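Local coordinates for mannose recognizing lectin (Marasmius oreades, PDB 4TKC), which binds mannose as a fungal lectin of the bulb-type family, at residues P12-I17 against F60-T65; D66-G71 against W80-N85; I40-D45 against T114-V119. All coordinates share one frame; numbering follows the deposited sequence.

Contact 1 of 3, residues P12-I17 against F60-T65; sequences PENGVI and FVKMQT. With BMA (beta-D-mannopyranose), chain B.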
loop_
_atom_site.group_PDB
_atom_site.type_symbol
_atom_site.label_atom_id
_atom_site.label_comp_id
_atom_site.label_asym_id
_atom_site.label_seq_id
_atom_site.Cartn_x
_atom_site.Cartn_y
_atom_site.Cartn_z
ATOM N N PRO A 12 5.512 6.699 1.962
ATOM C CA PRO A 12 6.110 7.414 0.830
ATOM C C PRO A 12 5.166 7.510 -0.389
ATOM O O PRO A 12 4.051 7.003 -0.339
ATOM C CB PRO A 12 7.343 6.559 0.490
ATOM C CG PRO A 12 7.085 5.228 1.085
ATOM C CD PRO A 12 5.899 5.276 1.984
ATOM N N GLU A 13 5.576 8.271 -1.406
ATOM C CA GLU A 13 4.834 8.288 -2.680
ATOM C C GLU A 13 4.564 6.879 -3.196
ATOM O O GLU A 13 5.400 5.992 -3.050
ATOM C CB GLU A 13 5.545 9.118 -3.743
ATOM C CG GLU A 13 5.611 10.612 -3.372
ATOM C CD GLU A 13 6.249 11.463 -4.480
ATOM O OE1 GLU A 13 6.269 11.013 -5.650
ATOM O OE2 GLU A 13 6.766 12.557 -4.181
ATOM N N ASN A 14 3.320 6.741 -3.600
ATOM C CA ASN A 14 2.738 5.435 -4.013
ATOM C C ASN A 14 2.443 4.502 -2.861
ATOM O O ASN A 14 2.040 3.367 -3.043
ATOM C CB ASN A 14 3.585 4.681 -5.059
ATOM C CG ASN A 14 3.573 5.377 -6.386
ATOM O OD1 ASN A 14 2.496 5.779 -6.867
ATOM N ND2 ASN A 14 4.752 5.649 -6.923
ATOM N N GLY A 15 2.636 4.971 -1.640
ATOM C CA GLY A 15 2.291 4.175 -0.499
ATOM C C GLY A 15 0.787 4.139 -0.254
ATOM O O GLY A 15 0.130 5.189 -0.263
ATOM N N VAL A 16 0.287 2.992 0.212
ATOM C CA VAL A 16 -1.109 2.825 0.507
ATOM C C VAL A 16 -1.307 2.041 1.785
ATOM O O VAL A 16 -0.689 0.996 2.006
ATOM C CB VAL A 16 -1.848 2.044 -0.616
ATOM C CG1 VAL A 16 -3.237 1.640 -0.135
ATOM C CG2 VAL A 16 -1.961 2.928 -1.835
ATOM N N ILE A 17 -2.149 2.617 2.664
ATOM C CA ILE A 17 -2.640 1.914 3.860
ATOM C C ILE A 17 -4.095 1.506 3.702
ATOM O O ILE A 17 -4.953 2.368 3.500
ATOM C CB ILE A 17 -2.715 2.825 5.117
ATOM C CG1 ILE A 17 -1.526 3.735 5.263
ATOM C CG2 ILE A 17 -2.933 1.986 6.362
ATOM C CD1 ILE A 17 -1.662 4.661 6.450
ATOM N N PHE A 60 -8.952 3.130 1.932
ATOM C CA PHE A 60 -7.501 3.227 1.977
ATOM C C PHE A 60 -7.071 4.710 1.980
ATOM O O PHE A 60 -7.820 5.564 1.519
ATOM C CB PHE A 60 -6.835 2.393 0.826
ATOM C CG PHE A 60 -7.144 2.896 -0.549
ATOM C CD1 PHE A 60 -8.206 2.354 -1.260
ATOM C CD2 PHE A 60 -6.288 3.771 -1.207
ATOM C CE1 PHE A 60 -8.482 2.774 -2.541
ATOM C CE2 PHE A 60 -6.572 4.190 -2.504
ATOM C CZ PHE A 60 -7.678 3.692 -3.160
ATOM N N VAL A 61 -5.815 4.920 2.374
ATOM C CA VAL A 61 -5.117 6.197 2.266
ATOM C C VAL A 61 -3.894 6.033 1.358
ATOM O O VAL A 61 -3.157 5.060 1.504
ATOM C CB VAL A 61 -4.658 6.646 3.675
ATOM C CG1 VAL A 61 -3.661 7.799 3.632
ATOM C CG2 VAL A 61 -5.856 7.069 4.512
ATOM N N LYS A 62 -3.705 6.966 0.427
ATOM C CA LYS A 62 -2.599 6.902 -0.499
ATOM C C LYS A 62 -1.869 8.246 -0.471
ATOM O O LYS A 62 -2.482 9.300 -0.730
ATOM C CB LYS A 62 -3.125 6.582 -1.919
ATOM C CG LYS A 62 -2.018 6.429 -2.969
ATOM C CD LYS A 62 -2.574 5.749 -4.210
ATOM C CE LYS A 62 -1.494 5.280 -5.168
ATOM N NZ LYS A 62 -2.001 4.744 -6.472
ATOM N N MET A 63 -0.550 8.144 -0.298
ATOM C CA MET A 63 0.356 9.287 -0.450
ATOM C C MET A 63 0.744 9.313 -1.932
ATOM O O MET A 63 1.465 8.400 -2.410
ATOM C CB MET A 63 1.589 9.141 0.471
ATOM C CG MET A 63 2.673 10.189 0.309
ATOM S SD MET A 63 2.275 11.783 1.020
ATOM C CE MET A 63 1.617 12.657 -0.374
ATOM N N GLN A 64 0.155 10.208 -2.694
ATOM C CA GLN A 64 0.252 10.124 -4.152
ATOM C C GLN A 64 1.475 10.818 -4.728
ATOM O O GLN A 64 2.002 11.805 -4.157
ATOM C CB GLN A 64 -0.995 10.759 -4.763
ATOM C CG GLN A 64 -2.275 10.085 -4.318
ATOM C CD GLN A 64 -3.522 10.658 -4.939
ATOM O OE1 GLN A 64 -3.571 11.815 -5.390
ATOM N NE2 GLN A 64 -4.575 9.861 -4.902
ATOM N N THR A 65 1.803 10.413 -5.959
ATOM C CA THR A 65 2.902 11.048 -6.660
ATOM C C THR A 65 2.604 12.512 -7.064
ATOM O O THR A 65 3.539 13.240 -7.407
ATOM C CB THR A 65 3.258 10.289 -7.921
ATOM O OG1 THR A 65 2.075 10.143 -8.696
ATOM C CG2 THR A 65 3.816 8.885 -7.608
HETATM C C1 BMA B . -6.820 15.830 -6.830
HETATM C C2 BMA B . -5.864 14.654 -7.003
HETATM C C3 BMA B . -6.711 13.394 -7.025
HETATM C C4 BMA B . -7.613 13.308 -5.782
HETATM C C5 BMA B . -8.450 14.578 -5.600
HETATM C C6 BMA B . -9.324 14.473 -4.350
HETATM O O1 BMA B . -5.996 16.999 -6.850
HETATM O O2 BMA B . -4.873 14.645 -5.967
HETATM O O3 BMA B . -5.829 12.274 -7.136
HETATM O O4 BMA B . -8.499 12.190 -5.880
HETATM O O5 BMA B . -7.539 15.685 -5.589
HETATM O O6 BMA B . -9.346 15.669 -3.552
HETATM O O HOH W 1 0.609 7.889 -6.470
HETATM O O HOH W 2 0.360 4.186 -7.757
#
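I17 and V61 form an antiparallel hydrogen-bonded pair: I17 N donates to V61 O at 2.9 Å, and V61 N donates back to I17 O. Both side chains, branched at CB and well suited to a strand, turn to one buried face, where L11 and V34 also pack against them. On the reverse face V16 CG2 rests on the methylenes of K62, 3.7 Å from CG, because the lysine runs extended past it. These strands, 15-18 at the edge and 60-63 beside it, belong to one of the three four-stranded sheets of the bulb-type lectin fold, a beta-prism. The type II turn from P12 to G15 ends this close-knit part; N14, a residue that tolerates positive phi (74°), sends its N to M63 O at 2.8 Å. At the N14 corner of the turn, facing T65, the contact thins and water enters. N14 ND2 lies 3.4 Å from T65 CG2, while N14 OD1 accepts from two waters. One water accepts from T65 N (2.8 Å), the other from K62 NZ (2.7 Å). That ammonium additionally bonds P6 O of the second subunit, and E13 OE2 is hydrogen-bonded to H89 ND1 and Y91 N.

Contact 2 of 3, residues D66-G71 against W80-N85; sequences DGNCVG and WHTATN. With BMA (beta-D-mannopyranose), chain B.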
loop_
_atom_site.group_PDB
_atom_site.type_symbol
_atom_site.label_atom_id
_atom_site.label_comp_id
_atom_site.label_asym_id
_atom_site.label_seq_id
_atom_site.Cartn_x
_atom_site.Cartn_y
_atom_site.Cartn_z
ATOM N N ASP A 66 1.344 12.967 -6.969
ATOM C CA ASP A 66 1.067 14.409 -7.138
ATOM C C ASP A 66 1.286 15.264 -5.881
ATOM O O ASP A 66 1.103 16.477 -5.958
ATOM C CB ASP A 66 -0.312 14.655 -7.784
ATOM C CG ASP A 66 -1.480 14.315 -6.883
ATOM O OD1 ASP A 66 -1.228 13.880 -5.725
ATOM O OD2 ASP A 66 -2.651 14.504 -7.337
ATOM N N GLY A 67 1.731 14.621 -4.789
ATOM C CA GLY A 67 1.955 15.343 -3.521
ATOM C C GLY A 67 0.749 15.316 -2.624
ATOM O O GLY A 67 0.824 15.811 -1.499
ATOM N N ASN A 68 -0.414 14.994 -3.156
ATOM C CA ASN A 68 -1.644 14.941 -2.368
ATOM C C ASN A 68 -1.717 13.651 -1.580
ATOM O O ASN A 68 -1.423 12.599 -2.138
ATOM C CB ASN A 68 -2.906 15.134 -3.227
ATOM C CG ASN A 68 -4.074 15.782 -2.479
ATOM O OD1 ASN A 68 -3.979 16.190 -1.304
ATOM N ND2 ASN A 68 -5.214 15.884 -3.188
ATOM N N CYS A 69 -2.098 13.725 -0.305
ATOM C CA CYS A 69 -2.374 12.561 0.515
ATOM C C CYS A 69 -3.876 12.390 0.684
ATOM O O CYS A 69 -4.549 13.301 1.156
ATOM C CB CYS A 69 -1.684 12.651 1.883
ATOM S SG CYS A 69 -1.875 11.148 2.856
ATOM N N VAL A 70 -4.410 11.251 0.205
ATOM C CA VAL A 70 -5.830 11.146 -0.068
ATOM C C VAL A 70 -6.369 9.884 0.552
ATOM O O VAL A 70 -5.838 8.801 0.306
ATOM C CB VAL A 70 -6.156 11.223 -1.573
ATOM C CG1 VAL A 70 -7.643 11.403 -1.779
ATOM C CG2 VAL A 70 -5.398 12.366 -2.240
ATOM N N GLY A 71 -7.518 9.999 1.214
ATOM C CA GLY A 71 -8.293 8.843 1.652
ATOM C C GLY A 71 -9.436 8.617 0.663
ATOM O O GLY A 71 -10.018 9.573 0.129
ATOM N N TRP A 80 -11.086 12.224 2.024
ATOM C CA TRP A 80 -10.171 13.083 2.836
ATOM C C TRP A 80 -8.992 13.460 1.962
ATOM O O TRP A 80 -8.554 12.639 1.148
ATOM C CB TRP A 80 -9.616 12.306 4.019
ATOM C CG TRP A 80 -8.473 13.031 4.729
ATOM C CD1 TRP A 80 -8.509 14.267 5.335
ATOM C CD2 TRP A 80 -7.159 12.509 4.938
ATOM N NE1 TRP A 80 -7.258 14.562 5.844
ATOM C CE2 TRP A 80 -6.426 13.488 5.658
ATOM C CE3 TRP A 80 -6.535 11.273 4.604
ATOM C CZ2 TRP A 80 -5.103 13.305 6.027
ATOM C CZ3 TRP A 80 -5.232 11.067 5.018
ATOM C CH2 TRP A 80 -4.527 12.094 5.746
ATOM N N HIS A 81 -8.506 14.684 1.998
ATOM C CA HIS A 81 -7.261 14.992 1.333
ATOM C C HIS A 81 -6.557 16.150 2.016
ATOM O O HIS A 81 -7.188 17.022 2.615
ATOM C CB HIS A 81 -7.470 15.222 -0.173
ATOM C CG HIS A 81 -8.412 16.326 -0.488
ATOM N ND1 HIS A 81 -7.987 17.563 -0.932
ATOM C CD2 HIS A 81 -9.761 16.389 -0.421
ATOM C CE1 HIS A 81 -9.038 18.342 -1.129
ATOM N NE2 HIS A 81 -10.123 17.666 -0.788
ATOM N N THR A 82 -5.239 16.061 2.046
ATOM C CA THR A 82 -4.370 17.098 2.618
ATOM C C THR A 82 -4.190 18.321 1.713
ATOM O O THR A 82 -3.782 19.391 2.190
ATOM C CB THR A 82 -3.000 16.528 2.974
ATOM O OG1 THR A 82 -2.426 15.962 1.770
ATOM C CG2 THR A 82 -3.155 15.395 3.991
ATOM N N ALA A 83 -4.599 18.229 0.454
ATOM C CA ALA A 83 -4.481 19.347 -0.492
ATOM C C ALA A 83 -3.066 19.925 -0.561
ATOM O O ALA A 83 -2.860 21.127 -0.665
ATOM C CB ALA A 83 -5.535 20.421 -0.235
ATOM N N THR A 84 -2.107 19.014 -0.612
ATOM C CA THR A 84 -0.711 19.318 -0.599
ATOM C C THR A 84 -0.012 19.181 -1.960
ATOM O O THR A 84 1.229 19.292 -2.024
ATOM C CB THR A 84 0.006 18.462 0.453
ATOM O OG1 THR A 84 -0.454 17.116 0.420
ATOM C CG2 THR A 84 -0.294 18.998 1.811
ATOM N N ASN A 85 -0.820 19.025 -3.024
ATOM C CA ASN A 85 -0.365 18.841 -4.407
ATOM C C ASN A 85 0.736 19.843 -4.703
ATOM O O ASN A 85 0.561 21.031 -4.459
ATOM C CB ASN A 85 -1.469 19.156 -5.446
ATOM C CG ASN A 85 -2.702 18.314 -5.307
ATOM O OD1 ASN A 85 -3.064 17.539 -6.236
ATOM N ND2 ASN A 85 -3.390 18.468 -4.206
HETATM C C1 BMA B . -6.820 15.830 -6.830
HETATM C C2 BMA B . -5.864 14.654 -7.003
HETATM C C3 BMA B . -6.711 13.394 -7.025
HETATM C C4 BMA B . -7.613 13.308 -5.782
HETATM C C5 BMA B . -8.450 14.578 -5.600
HETATM C C6 BMA B . -9.324 14.473 -4.350
HETATM O O1 BMA B . -5.996 16.999 -6.850
HETATM O O2 BMA B . -4.873 14.645 -5.967
HETATM O O3 BMA B . -5.829 12.274 -7.136
HETATM O O4 BMA B . -8.499 12.190 -5.880
HETATM O O5 BMA B . -7.539 15.685 -5.589
HETATM O O6 BMA B . -9.346 15.669 -3.552
#
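N68 lays its amide against the turn A83-T84, with OD1 facing the protein and ND2 facing the sugar. CG stands roughly anti to the backbone N (chi1 -150°), which carries the amide between the two. OD1 takes A83 N at 2.8 Å in a bent, weak bond and T84 N in a straighter but long bond, also weak. ND2 is thereby turned to donate to O2 of the mannose at 3.1 Å, nearly straight at 166°. An asparagine suits this place because a single short amide can accept from the chain and donate to the ligand. D66 works from beside it. Its OD1 accepts N68 N from above the carboxylate plane, closing an Asx turn, and this braces the carboxylate so that OD2 receives the hydroxyl of mannose O2 at 2.6 Å.

Beneath the site two threonines pass hydrogen bonds from one segment to the other and back: C69 N donates to T82 OG1, T82 OG1 to T84 OG1 (2.7 Å), and T84 OG1 to G67 O (2.6 Å). In both threonines OG1 sits between the backbone N and the carbonyl carbon, chi1 58° in T82, which leads the hydroxyls to one another. The positive phi of G67 suits glycine, since a CB would press on the preceding carbonyl O. Away from the sugar, C69 SG approaches the W80 six-membered ring obliquely, 4.8 Å from its centroid. V70 and H81 lie side by side on the opposite face, where mannose O6 sits over the middle of the imidazole. The spacing of Q64, D66, N68, V70 and Y72 matches the QxDxNxVxY mannose-binding motif of bulb-type lectins.

Contact 3 of 3, residues I40-D45 against T114-V119; sequences IQLFLD and TNTAVV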
loop_
_atom_site.group_PDB
_atom_site.type_symbol
_atom_site.label_atom_id
_atom_site.label_comp_id
_atom_site.label_asym_id
_atom_site.label_seq_id
_atom_site.Cartn_x
_atom_site.Cartn_y
_atom_site.Cartn_z
ATOM N N ILE A 40 -10.487 6.713 9.513
ATOM C CA ILE A 40 -9.086 7.095 9.434
ATOM C C ILE A 40 -8.725 7.808 10.754
ATOM O O ILE A 40 -9.305 8.851 11.100
ATOM C CB ILE A 40 -8.811 8.045 8.260
ATOM C CG1 ILE A 40 -9.285 7.413 6.939
ATOM C CG2 ILE A 40 -7.335 8.366 8.169
ATOM C CD1 ILE A 40 -9.271 8.382 5.783
ATOM N N GLN A 41 -7.857 7.164 11.533
ATOM C CA GLN A 41 -7.711 7.589 12.952
ATOM C C GLN A 41 -6.264 7.566 13.396
ATOM O O GLN A 41 -5.527 6.607 13.171
ATOM C CB GLN A 41 -8.536 6.657 13.840
ATOM C CG GLN A 41 -10.002 6.628 13.473
ATOM C CD GLN A 41 -10.825 5.782 14.409
ATOM O OE1 GLN A 41 -10.384 4.742 14.875
ATOM N NE2 GLN A 41 -12.040 6.256 14.722
ATOM N N LEU A 42 -5.913 8.617 14.142
ATOM C CA LEU A 42 -4.595 8.768 14.721
ATOM C C LEU A 42 -4.796 8.603 16.224
ATOM O O LEU A 42 -5.463 9.436 16.879
ATOM C CB LEU A 42 -4.027 10.170 14.442
ATOM C CG LEU A 42 -2.581 10.426 14.868
ATOM C CD1 LEU A 42 -1.621 9.574 14.041
ATOM C CD2 LEU A 42 -2.247 11.913 14.774
ATOM N N PHE A 43 -4.139 7.603 16.807
ATOM C CA PHE A 43 -4.308 7.252 18.223
ATOM C C PHE A 43 -2.983 7.318 18.965
ATOM O O PHE A 43 -1.909 7.016 18.451
ATOM C CB PHE A 43 -4.888 5.816 18.321
ATOM C CG PHE A 43 -6.381 5.771 18.486
ATOM C CD1 PHE A 43 -7.231 5.793 17.385
ATOM C CD2 PHE A 43 -6.942 5.775 19.744
ATOM C CE1 PHE A 43 -8.608 5.808 17.548
ATOM C CE2 PHE A 43 -8.312 5.790 19.919
ATOM C CZ PHE A 43 -9.148 5.808 18.825
ATOM N N LEU A 44 -3.076 7.807 20.194
ATOM C CA LEU A 44 -1.993 7.739 21.186
ATOM C C LEU A 44 -2.286 6.623 22.199
ATOM O O LEU A 44 -3.355 6.628 22.841
ATOM C CB LEU A 44 -1.881 9.065 21.961
ATOM C CG LEU A 44 -0.700 9.171 22.932
ATOM C CD1 LEU A 44 0.674 9.023 22.264
ATOM C CD2 LEU A 44 -0.798 10.519 23.662
ATOM N N ASP A 45 -1.290 5.772 22.440
ATOM C CA ASP A 45 -1.368 4.688 23.421
ATOM C C ASP A 45 -2.635 3.841 23.322
ATOM O O ASP A 45 -3.151 3.384 24.340
ATOM C CB ASP A 45 -1.236 5.289 24.817
ATOM C CG ASP A 45 0.056 5.998 24.990
ATOM O OD1 ASP A 45 1.093 5.560 24.474
ATOM O OD2 ASP A 45 0.049 6.968 25.759
ATOM N N THR A 114 -1.392 17.400 11.352
ATOM C CA THR A 114 -2.561 17.260 12.196
ATOM C C THR A 114 -2.591 18.293 13.337
ATOM O O THR A 114 -3.624 18.447 13.987
ATOM C CB THR A 114 -2.705 15.812 12.770
ATOM O OG1 THR A 114 -1.486 15.386 13.355
ATOM C CG2 THR A 114 -3.156 14.823 11.670
ATOM N N ASN A 115 -1.427 18.843 13.682
ATOM C CA ASN A 115 -1.286 19.737 14.840
ATOM C C ASN A 115 -1.672 18.951 16.078
ATOM O O ASN A 115 -2.357 19.502 16.952
ATOM C CB ASN A 115 -2.128 21.034 14.730
ATOM C CG ASN A 115 -1.855 22.002 15.889
ATOM O OD1 ASN A 115 -0.698 22.123 16.289
ATOM N ND2 ASN A 115 -2.910 22.653 16.479
ATOM N N THR A 116 -0.973 17.850 16.313
ATOM C CA THR A 116 -1.238 16.961 17.433
ATOM C C THR A 116 0.094 16.479 18.025
ATOM O O THR A 116 0.190 15.333 18.530
ATOM C CB THR A 116 -2.123 15.758 17.025
ATOM O OG1 THR A 116 -1.461 15.003 16.000
ATOM C CG2 THR A 116 -3.489 16.189 16.502
ATOM N N ALA A 117 1.071 17.409 18.074
ATOM C CA ALA A 117 2.385 17.168 18.710
ATOM C C ALA A 117 2.263 17.321 20.247
ATOM O O ALA A 117 2.739 18.296 20.867
ATOM C CB ALA A 117 3.457 18.092 18.139
ATOM N N VAL A 118 1.621 16.329 20.852
ATOM C CA VAL A 118 1.234 16.352 22.249
ATOM C C VAL A 118 2.237 15.701 23.163
ATOM O O VAL A 118 2.187 15.965 24.335
ATOM C CB VAL A 118 -0.139 15.656 22.496
ATOM C CG1 VAL A 118 -1.257 16.419 21.793
ATOM C CG2 VAL A 118 -0.119 14.186 22.074
ATOM N N VAL A 119 3.174 14.906 22.647
ATOM C CA VAL A 119 4.194 14.260 23.490
ATOM C C VAL A 119 5.435 15.141 23.532
ATOM O O VAL A 119 6.255 15.057 22.615
ATOM C CB VAL A 119 4.539 12.819 22.959
ATOM C CG1 VAL A 119 5.621 12.162 23.827
ATOM C CG2 VAL A 119 3.287 11.971 22.985
#
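L44 on strand 40-44 reaches V118 and V119, the last modelled residues of the chain, across a gap too wide for backbone bonding: L44 CA and V118 CA are 9.3 Å apart. Its side chain spans that gap in stages. CB points toward the tail but is still 5.4 Å from V118 CG2. CG, anti to the backbone N (chi1 -174°), carries the chain farther out and divides it, and the two methyls do the touching. CD1 meets V119 CG2 at 4.0 Å, and CD2 meets V118 CG2 at 4.1 Å. The L44 and V118 side chains run antiparallel alongside one another, whereas V119 comes in at a slant. A leucine suits the spot because its fork at CG offers one methyl to each tail residue. R29 also packs on L44 and V119.

In the beta-prism, strand 40-44 belongs to one sheet and the 114-119 tail follows strand 109-113 of another, so the contact pins the tail that leaves one sheet onto a strand of another, through side chains alone. Two residues earlier, on the same side of the strand, L42 repeats the reach. Its CD2 lies 3.4 Å from T116 OG1 and 3.8 Å from T114 OG1, a methyl packed on two hydroxyls whose polar needs are met elsewhere. T114 OG1 donates to T116 OG1 at 2.7 Å and is also bonded to L101 N, while T116 OG1 is hydrogen-bonded to G99 O. Threonine fits both positions, with a hydroxyl to engage the 99-101 backbone and little bulk beside the leucine. T116 N is held by N100 OD1, and N100 lines the pocket of alpha-D-mannopyranose. Next along the tail, A117 centres an inverse gamma turn and touches that sugar.

Contacts 1 and 2 are neighbours in one sheet, their centres about 9 Å apart. K62 N probably bonds V70 O at 2.8 Å, joining strands 60-63 and 69-72, and the two contacts together supply Q64, D66, N68, H81 and N85 to the beta-D-mannopyranose pocket, which Y72 helps to complete. Contact 3 lies across the centre of the chain, about 19 Å from contact 1 and 18 Å from contact 2, centre to centre. I40 of its strand still bridges to both, with I40 CD1 3.9 Å from V61 CG2 and 4.2 Å from W80 CE3. Its tail borders the alpha-D-mannopyranose pocket, where T114, T116 and N100 echo T82, T84 and N68.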